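PDB 4JJT: enoyl-CoA hydratase from Mycobacterium tuberculosis, which probably catalyses the reversible hydration of 2-enoyl-CoA thioesters to 3-hydroxyacyl-CoA. Local coordinates for residues 37-40 with 41-45; 175-178 with 179-182; 208-211 with 212-216. One frame throughout, in Å; residues are numbered along the deposited sequence.

Contact 1 of 3, residues 37-40 with 41-45; sequences DRFF and AALAD
F39 and L43, one helical turn apart, meet through a ring face and a branched tip. L43 CD1 sits 3.7 Å from CE2 of the F39 ring, and CG of the same leucine stands 4.1 Å above the ring plane, displaced toward the rim. The two side chains cross at a slant. The torsions explain the meeting. F39 carries its CG anti to the backbone N (chi1 170°), beside its own carbonyl carbon, and this stands the ring out from the helix, where L43 can reach it. L43 turns its CG to the other side, anti to the carbonyl carbon (chi1 -77°), leaning back toward the phenylalanine. The F40 ring runs back to meet F39: CD2 of F39 lies 3.6 Å above the F40 ring plane, near the rim, while F40 CE1 lies at the F39 edge, in the plane of that ring. L43 CD1 comes within 4.5 Å of F40 CD1, at the outer limit of contact.

All of this rides on helix 33-48, the crossover of a beta-alpha-beta unit that links the parallel strands 17-22 and 54-59 of the crotonase-type fold. L43 and A42 pack on L20 of the first of these strands; L43 also reaches W86 and M89.

Regular i to i+4 backbone bonds run beneath the side chains, A42 N to R38 O at 2.9 Å and L43 N to F39 O at 3.1 Å, with a weak one from A44 N to F40 O. A41 N bonds to D37 O at 3.2 Å, and D37 OD1 forms a salt bridge with R85 NH2.

Contact 2 of 3, residues 175-178 with 179-182; sequences VVAH and DQLL
A177 and H178 lend their carbonyls to Q180 and L181 in two successive, overlapping i to i+3 turns, which lead from strand 174-176, weakly bonded and the outermost of the six-stranded sheet within this chain, into helix 181-193. The first, spanning 177-180, has the backbone angles of a type I beta turn.

The backbone bonds come first. Q180 N gives its proton to A177 O at 2.8 Å, and L181 N does the same for H178 O at 3.2 Å. Neither donor follows a carbonyl lone pair; L181 N stands 64° above the plane of the H178 carbonyl. These are tight bends ahead of the regular helix. Q180 O is hydrogen-bonded to T184 OG1.

Apolar contacts are few. V176 CG2 rests 3.7 Å from L181 CA and 4.3 Å from L181 CB, so one valine methyl closes over the start of the helix, while the leucine packs on I116 of strand 114-118. A177 CB touches Q180 CG at 4.1 Å, beyond which the glutamine chain bends at its second torsion and leads away.

The polar side chains are led by H178, whose ring is thrown back toward its own carbonyl side, CG opposite the backbone N (chi1 -172°). Both ring nitrogens are engaged elsewhere in the chain, ND1 with S118 OG and NE2 with D61 OD2, and this fixes the rotation of the imidazole. Its backbone N is taken by E119, and its ring also meets H120. The D179 carboxylate makes no bond to that ring: their planes lie 58° apart, and the nearest approach is D179 OD1 to H178 CD2 at 3.7 Å.

Contact 3 of 3, residues 208-211 with 212-216; sequences HRID and ESQTA
T215 comes back over D211, one turn earlier, and grips its backbone rather than its carboxylate. The threonine CB lies 3.5 Å from D211 O. From there OG1 takes the place between the backbone N and the carbonyl carbon (chi1 60°), which brings it to 2.9 Å from D211 O as a hydrogen-bond donor. The other branch, CG2, lies 3.3 Å from D211 O and 3.8 Å from D211 OD1, an oxygen whose hydrogen bond goes to Q144 NE2. T215 itself packs on V140 and Q144 of helix 138-146.

D211 O has a second firm donor: Q214 N reaches it at 3.0 Å. OG1 and this N-H approach from opposite faces of the carbonyl plane, and T215 N adds a weak bond. Q214 runs beside I210, its NE2 3.6 Å from I210 CG2.

Between subunits, E212 OE1 pairs with R209 NH2 of the fourth subunit, and R209 NH2 with E212 OE1 of that subunit. A threonine hydroxyl bonded to the carbonyl four residues back is a familiar helix motif, here in the long helix 197-237 at subunit interfaces of a crotonase-family hexamer.

How the contacts relate
The three contacts follow one another along the chain without touching. Contacts 1 and 3 come nearest, about 10 Å between closest atoms and 23 Å between centres, and M89 lies between them: L43 packs on it, while its carbonyl oxygen takes a weak hydrogen bond from H208. Contact 2 stands apart, its centre about 26 Å from that of contact 1 and 31 Å from that of contact 3. Contact 1 lies on a helix packed on the six-stranded sheet, and contact 2 is the turn from its strand 174-176 into helix 181-193. Neither touches another subunit; contact 3 alone meets neighbouring chains.

Contact 1 of 3, residues 37-40 with 41-45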
ATOM      1  N   ASP A  37      13.597  17.582  24.569  1.00 39.04           N
ATOM      2  CA  ASP A  37      13.560  16.555  25.601  1.00 41.17           C
ATOM      3  C   ASP A  37      12.346  16.706  26.508  1.00 41.06           C
ATOM      4  O   ASP A  37      11.670  15.727  26.821  1.00 42.88           O
ATOM      5  CB  ASP A  37      14.840  16.584  26.438  1.00 45.14           C
ATOM      6  CG  ASP A  37      16.019  15.956  25.724  1.00 54.63           C
ATOM      7  OD1 ASP A  37      15.802  15.218  24.739  1.00 55.26           O
ATOM      8  OD2 ASP A  37      17.165  16.194  26.158  1.00 59.77           O
ATOM      9  N   ARG A  38      12.065  17.938  26.918  1.00 44.14           N
ATOM     10  CA  ARG A  38      10.993  18.190  27.870  1.00 44.96           C
ATOM     11  C   ARG A  38       9.611  18.139  27.220  1.00 38.67           C
ATOM     12  O   ARG A  38       8.652  17.673  27.836  1.00 35.56           O
ATOM     13  CB  ARG A  38      11.212  19.525  28.585  1.00 47.61           C
ATOM     14  CG  ARG A  38      10.908  19.474  30.073  1.00 58.09           C
ATOM     15  CD  ARG A  38      11.289  20.770  30.776  1.00 67.78           C
ATOM     16  NE  ARG A  38      12.719  21.048  30.690  1.00 76.24           N
ATOM     17  CZ  ARG A  38      13.304  22.101  31.250  1.00 80.95           C
ATOM     18  NH1 ARG A  38      14.611  22.282  31.123  1.00 81.26           N
ATOM     19  NH2 ARG A  38      12.580  22.975  31.938  1.00 81.76           N
ATOM     20  N   PHE A  39       9.508  18.617  25.982  1.00 31.70           N
ATOM     21  CA  PHE A  39       8.229  18.588  25.266  1.00 35.09           C
ATOM     22  C   PHE A  39       7.740  17.165  25.039  1.00 36.76           C
ATOM     23  O   PHE A  39       6.599  16.832  25.362  1.00 39.24           O
ATOM     24  CB  PHE A  39       8.323  19.315  23.920  1.00 36.02           C
ATOM     25  CG  PHE A  39       7.123  19.109  23.031  1.00 33.98           C
ATOM     26  CD1 PHE A  39       5.950  19.802  23.261  1.00 36.75           C
ATOM     27  CD2 PHE A  39       7.171  18.221  21.969  1.00 32.36           C
ATOM     28  CE1 PHE A  39       4.848  19.613  22.449  1.00 37.92           C
ATOM     29  CE2 PHE A  39       6.069  18.030  21.157  1.00 38.28           C
ATOM     30  CZ  PHE A  39       4.910  18.727  21.398  1.00 40.72           C
ATOM     31  N   PHE A  40       8.606  16.328  24.478  1.00 36.89           N
ATOM     32  CA  PHE A  40       8.243  14.946  24.174  1.00 38.53           C
ATOM     33  C   PHE A  40       8.051  14.115  25.439  1.00 43.29           C
ATOM     34  O   PHE A  40       7.361  13.096  25.422  1.00 46.59           O
ATOM     35  CB  PHE A  40       9.278  14.301  23.246  1.00 37.11           C
ATOM     36  CG  PHE A  40       9.296  14.887  21.859  1.00 36.07           C
ATOM     37  CD1 PHE A  40       8.161  14.869  21.072  1.00 28.51           C
ATOM     38  CD2 PHE A  40      10.450  15.447  21.341  1.00 34.80           C
ATOM     39  CE1 PHE A  40       8.173  15.407  19.803  1.00 29.32           C
ATOM     40  CE2 PHE A  40      10.467  15.985  20.070  1.00 30.71           C
ATOM     41  CZ  PHE A  40       9.328  15.964  19.300  1.00 31.98           C
ATOM     42  N   ALA A  41       8.665  14.557  26.532  1.00 27.29           N
ATOM     43  CA  ALA A  41       8.462  13.926  27.827  1.00 33.17           C
ATOM     44  C   ALA A  41       7.099  14.329  28.369  1.00 36.02           C
ATOM     45  O   ALA A  41       6.407  13.532  29.001  1.00 36.47           O
ATOM     46  CB  ALA A  41       9.558  14.332  28.795  1.00 31.19           C
ATOM     47  N   ALA A  42       6.722  15.577  28.109  1.00 26.24           N
ATOM     48  CA  ALA A  42       5.444  16.113  28.560  1.00 38.61           C
ATOM     49  C   ALA A  42       4.263  15.403  27.905  1.00 39.74           C
ATOM     50  O   ALA A  42       3.256  15.127  28.557  1.00 38.51           O
ATOM     51  CB  ALA A  42       5.376  17.603  28.294  1.00 24.23           C
ATOM     52  N   LEU A  43       4.389  15.121  26.611  1.00 37.76           N
ATOM     53  CA  LEU A  43       3.345  14.415  25.877  1.00 33.81           C
ATOM     54  C   LEU A  43       3.124  13.020  26.443  1.00 38.40           C
ATOM     55  O   LEU A  43       1.986  12.575  26.587  1.00 42.96           O
ATOM     56  CB  LEU A  43       3.692  14.320  24.389  1.00 34.32           C
ATOM     57  CG  LEU A  43       3.497  15.569  23.538  1.00 34.61           C
ATOM     58  CD1 LEU A  43       3.831  15.278  22.079  1.00 37.38           C
ATOM     59  CD2 LEU A  43       2.070  16.074  23.675  1.00 32.40           C
ATOM     60  N   ALA A  44       4.221  12.338  26.759  1.00 37.22           N
ATOM     61  CA  ALA A  44       4.162  10.987  27.308  1.00 40.98           C
ATOM     62  C   ALA A  44       3.450  10.970  28.655  1.00 40.23           C
ATOM     63  O   ALA A  44       2.679  10.059  28.951  1.00 45.25           O
ATOM     64  CB  ALA A  44       5.567  10.408  27.441  1.00 35.09           C
ATOM     65  N   ASP A  45       3.713  11.991  29.465  1.00 39.01           N
ATOM     66  CA  ASP A  45       3.049  12.148  30.753  1.00 42.32           C
ATOM     67  C   ASP A  45       1.542  12.290  30.572  1.00 39.37           C
ATOM     68  O   ASP A  45       0.758  11.647  31.273  1.00 40.52           O
ATOM     69  CB  ASP A  45       3.601  13.369  31.491  1.00 47.91           C
ATOM     70  CG  ASP A  45       4.943  13.100  32.146  1.00 59.39           C
ATOM     71  OD1 ASP A  45       5.660  12.177  31.700  1.00 61.36           O
ATOM     72  OD2 ASP A  45       5.285  13.815  33.109  1.00 65.91           O
TER

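Contact 2 of 3, residues 175-178 with 179-182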
ATOM      1  N   VAL A 175     -10.083  30.032  11.956  1.00 25.77           N
ATOM      2  CA  VAL A 175      -9.238  31.181  12.245  1.00 34.39           C
ATOM      3  C   VAL A 175     -10.017  32.170  13.100  1.00 35.36           C
ATOM      4  O   VAL A 175     -11.079  32.645  12.703  1.00 41.43           O
ATOM      5  CB  VAL A 175      -8.758  31.877  10.962  1.00 35.40           C
ATOM      6  CG1 VAL A 175      -7.871  33.063  11.310  1.00 28.37           C
ATOM      7  CG2 VAL A 175      -8.015  30.891  10.076  1.00 26.02           C
ATOM      8  N   VAL A 176      -9.490  32.466  14.283  1.00 34.19           N
ATOM      9  CA  VAL A 176     -10.177  33.336  15.227  1.00 33.33           C
ATOM     10  C   VAL A 176      -9.336  34.557  15.572  1.00 39.41           C
ATOM     11  O   VAL A 176      -8.138  34.594  15.289  1.00 39.56           O
ATOM     12  CB  VAL A 176     -10.513  32.585  16.527  1.00 33.39           C
ATOM     13  CG1 VAL A 176     -11.397  31.387  16.227  1.00 28.85           C
ATOM     14  CG2 VAL A 176      -9.239  32.145  17.225  1.00 27.91           C
ATOM     15  N   ALA A 177      -9.970  35.559  16.179  1.00 41.41           N
ATOM     16  CA  ALA A 177      -9.256  36.735  16.660  1.00 37.64           C
ATOM     17  C   ALA A 177      -8.235  36.302  17.700  1.00 37.10           C
ATOM     18  O   ALA A 177      -8.476  35.359  18.452  1.00 38.23           O
ATOM     19  CB  ALA A 177     -10.227  37.744  17.248  1.00 38.09           C
ATOM     20  N   HIS A 178      -7.101  36.995  17.738  1.00 34.37           N
ATOM     21  CA  HIS A 178      -5.938  36.561  18.510  1.00 39.21           C
ATOM     22  C   HIS A 178      -6.221  36.235  19.977  1.00 40.06           C
ATOM     23  O   HIS A 178      -5.792  35.200  20.481  1.00 32.56           O
ATOM     24  CB  HIS A 178      -4.819  37.598  18.418  1.00 39.62           C
ATOM     25  CG  HIS A 178      -3.528  37.137  19.015  1.00 45.07           C
ATOM     26  ND1 HIS A 178      -2.765  36.139  18.448  1.00 44.55           N
ATOM     27  CD2 HIS A 178      -2.873  37.521  20.135  1.00 36.26           C
ATOM     28  CE1 HIS A 178      -1.691  35.934  19.188  1.00 33.36           C
ATOM     29  NE2 HIS A 178      -1.732  36.762  20.220  1.00 38.85           N
ATOM     30  N   ASP A 179      -6.947  37.113  20.657  1.00 40.72           N
ATOM     31  CA  ASP A 179      -7.229  36.924  22.076  1.00 43.35           C
ATOM     32  C   ASP A 179      -8.298  35.859  22.324  1.00 34.93           C
ATOM     33  O   ASP A 179      -8.612  35.541  23.473  1.00 49.87           O
ATOM     34  CB  ASP A 179      -7.636  38.247  22.724  1.00 57.26           C
ATOM     35  CG  ASP A 179      -6.522  39.277  22.696  1.00 70.86           C
ATOM     36  OD1 ASP A 179      -5.345  38.880  22.557  1.00 69.35           O
ATOM     37  OD2 ASP A 179      -6.821  40.485  22.818  1.00 77.02           O
ATOM     38  N   GLN A 180      -8.853  35.318  21.243  1.00 41.58           N
ATOM     39  CA  GLN A 180      -9.873  34.285  21.348  1.00 32.49           C
ATOM     40  C   GLN A 180      -9.294  32.910  21.044  1.00 32.89           C
ATOM     41  O   GLN A 180     -10.004  31.905  21.099  1.00 30.06           O
ATOM     42  CB  GLN A 180     -11.029  34.573  20.389  1.00 32.89           C
ATOM     43  CG  GLN A 180     -11.738  35.896  20.608  1.00 35.25           C
ATOM     44  CD  GLN A 180     -12.754  35.833  21.725  1.00 36.17           C
ATOM     45  OE1 GLN A 180     -12.916  34.800  22.375  1.00 42.76           O
ATOM     46  NE2 GLN A 180     -13.449  36.939  21.953  1.00 38.37           N
ATOM     47  N   LEU A 181      -8.005  32.869  20.722  1.00 33.10           N
ATOM     48  CA  LEU A 181      -7.346  31.627  20.318  1.00 27.87           C
ATOM     49  C   LEU A 181      -7.435  30.521  21.367  1.00 27.20           C
ATOM     50  O   LEU A 181      -8.048  29.482  21.127  1.00 32.04           O
ATOM     51  CB  LEU A 181      -5.880  31.882  19.957  1.00 27.78           C
ATOM     52  CG  LEU A 181      -5.075  30.610  19.676  1.00 30.35           C
ATOM     53  CD1 LEU A 181      -5.595  29.897  18.439  1.00 24.79           C
ATOM     54  CD2 LEU A 181      -3.603  30.933  19.532  1.00 27.40           C
ATOM     55  N   LEU A 182      -6.809  30.744  22.517  1.00 28.09           N
ATOM     56  CA  LEU A 182      -6.852  29.782  23.619  1.00 39.04           C
ATOM     57  C   LEU A 182      -8.267  29.462  24.129  1.00 39.56           C
ATOM     58  O   LEU A 182      -8.576  28.293  24.355  1.00 39.16           O
ATOM     59  CB  LEU A 182      -5.943  30.217  24.774  1.00 41.57           C
ATOM     60  CG  LEU A 182      -4.519  29.660  24.784  1.00 49.43           C
ATOM     61  CD1 LEU A 182      -4.554  28.142  24.889  1.00 52.01           C
ATOM     62  CD2 LEU A 182      -3.739  30.104  23.554  1.00 46.47           C
TER

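Contact 3 of 3, residues 208-211 with 212-216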
ATOM      1  N   HIS A 208      -5.751   7.108  13.969  1.00 25.88           N
ATOM      2  CA  HIS A 208      -4.293   7.058  13.923  1.00 27.59           C
ATOM      3  C   HIS A 208      -3.785   5.826  13.184  1.00 28.72           C
ATOM      4  O   HIS A 208      -2.806   5.897  12.441  1.00 30.62           O
ATOM      5  CB  HIS A 208      -3.717   7.085  15.338  1.00 24.19           C
ATOM      6  CG  HIS A 208      -3.750   8.439  15.973  1.00 34.14           C
ATOM      7  ND1 HIS A 208      -3.451   8.642  17.306  1.00 40.54           N
ATOM      8  CD2 HIS A 208      -4.038   9.660  15.466  1.00 35.93           C
ATOM      9  CE1 HIS A 208      -3.559   9.928  17.588  1.00 36.78           C
ATOM     10  NE2 HIS A 208      -3.913  10.568  16.488  1.00 36.50           N
ATOM     11  N   ARG A 209      -4.454   4.696  13.392  1.00 33.93           N
ATOM     12  CA  ARG A 209      -4.049   3.443  12.762  1.00 35.96           C
ATOM     13  C   ARG A 209      -4.245   3.502  11.250  1.00 34.18           C
ATOM     14  O   ARG A 209      -3.380   3.076  10.485  1.00 34.14           O
ATOM     15  CB  ARG A 209      -4.831   2.269  13.350  1.00 37.95           C
ATOM     16  CG  ARG A 209      -4.072   0.955  13.301  1.00 47.16           C
ATOM     17  CD  ARG A 209      -4.881  -0.192  13.877  1.00 60.23           C
ATOM     18  NE  ARG A 209      -4.050  -1.079  14.686  1.00 68.24           N
ATOM     19  CZ  ARG A 209      -3.254  -2.022  14.193  1.00 74.05           C
ATOM     20  NH1 ARG A 209      -3.172  -2.210  12.882  1.00 74.83           N
ATOM     21  NH2 ARG A 209      -2.535  -2.776  15.014  1.00 76.62           N
ATOM     22  N   ILE A 210      -5.384   4.043  10.832  1.00 34.05           N
ATOM     23  CA  ILE A 210      -5.698   4.195   9.417  1.00 31.59           C
ATOM     24  C   ILE A 210      -4.737   5.172   8.747  1.00 31.36           C
ATOM     25  O   ILE A 210      -4.301   4.957   7.616  1.00 35.63           O
ATOM     26  CB  ILE A 210      -7.149   4.678   9.219  1.00 26.18           C
ATOM     27  CG1 ILE A 210      -8.128   3.618   9.721  1.00 25.91           C
ATOM     28  CG2 ILE A 210      -7.418   5.000   7.753  1.00 24.54           C
ATOM     29  CD1 ILE A 210      -9.555   4.109   9.830  1.00 30.01           C
ATOM     30  N   ASP A 211      -4.406   6.246   9.457  1.00 25.94           N
ATOM     31  CA  ASP A 211      -3.472   7.241   8.946  1.00 34.12           C
ATOM     32  C   ASP A 211      -2.081   6.639   8.817  1.00 38.36           C
ATOM     33  O   ASP A 211      -1.369   6.893   7.843  1.00 36.81           O
ATOM     34  CB  ASP A 211      -3.427   8.461   9.867  1.00 37.12           C
ATOM     35  CG  ASP A 211      -2.766   9.655   9.215  1.00 50.17           C
ATOM     36  OD1 ASP A 211      -3.120   9.967   8.057  1.00 58.59           O
ATOM     37  OD2 ASP A 211      -1.892  10.275   9.856  1.00 50.28           O
ATOM     38  N   GLU A 212      -1.698   5.839   9.807  1.00 42.59           N
ATOM     39  CA  GLU A 212      -0.383   5.209   9.826  1.00 40.93           C
ATOM     40  C   GLU A 212      -0.227   4.247   8.653  1.00 35.80           C
ATOM     41  O   GLU A 212       0.825   4.197   8.016  1.00 45.14           O
ATOM     42  CB  GLU A 212      -0.167   4.480  11.154  1.00 49.32           C
ATOM     43  CG  GLU A 212       1.264   4.050  11.408  1.00 61.77           C
ATOM     44  CD  GLU A 212       1.544   3.826  12.880  1.00 73.55           C
ATOM     45  OE1 GLU A 212       0.719   4.252  13.717  1.00 75.45           O
ATOM     46  OE2 GLU A 212       2.588   3.221  13.201  1.00 76.10           O
ATOM     47  N   SER A 213      -1.290   3.508   8.355  1.00 26.00           N
ATOM     48  CA  SER A 213      -1.278   2.555   7.252  1.00 33.31           C
ATOM     49  C   SER A 213      -1.242   3.258   5.899  1.00 36.13           C
ATOM     50  O   SER A 213      -1.008   2.624   4.869  1.00 40.50           O
ATOM     51  CB  SER A 213      -2.504   1.642   7.321  1.00 40.63           C
ATOM     52  OG  SER A 213      -3.628   2.268   6.719  1.00 47.97           O
ATOM     53  N   GLN A 214      -1.482   4.565   5.904  1.00 37.97           N
ATOM     54  CA  GLN A 214      -1.491   5.344   4.670  1.00 36.63           C
ATOM     55  C   GLN A 214      -0.228   6.187   4.499  1.00 31.81           C
ATOM     56  O   GLN A 214       0.115   6.577   3.384  1.00 35.01           O
ATOM     57  CB  GLN A 214      -2.730   6.245   4.612  1.00 37.40           C
ATOM     58  CG  GLN A 214      -3.976   5.549   4.099  1.00 44.08           C
ATOM     59  CD  GLN A 214      -5.256   6.248   4.519  1.00 46.70           C
ATOM     60  OE1 GLN A 214      -5.235   7.395   4.965  1.00 39.44           O
ATOM     61  NE2 GLN A 214      -6.379   5.552   4.389  1.00 49.74           N
ATOM     62  N   THR A 215       0.468   6.456   5.600  1.00 27.41           N
ATOM     63  CA  THR A 215       1.621   7.350   5.566  1.00 27.65           C
ATOM     64  C   THR A 215       2.953   6.648   5.820  1.00 27.54           C
ATOM     65  O   THR A 215       4.011   7.250   5.640  1.00 29.67           O
ATOM     66  CB  THR A 215       1.475   8.494   6.591  1.00 36.40           C
ATOM     67  OG1 THR A 215       1.374   7.945   7.911  1.00 39.09           O
ATOM     68  CG2 THR A 215       0.239   9.328   6.295  1.00 33.02           C
ATOM     69  N   ALA A 216       2.898   5.387   6.240  1.00 24.21           N
ATOM     70  CA  ALA A 216       4.096   4.638   6.620  1.00 24.29           C
ATOM     71  C   ALA A 216       5.143   4.575   5.513  1.00 26.82           C
ATOM     72  O   ALA A 216       6.307   4.916   5.730  1.00 26.55           O
ATOM     73  CB  ALA A 216       3.722   3.231   7.071  1.00 25.30           C
TER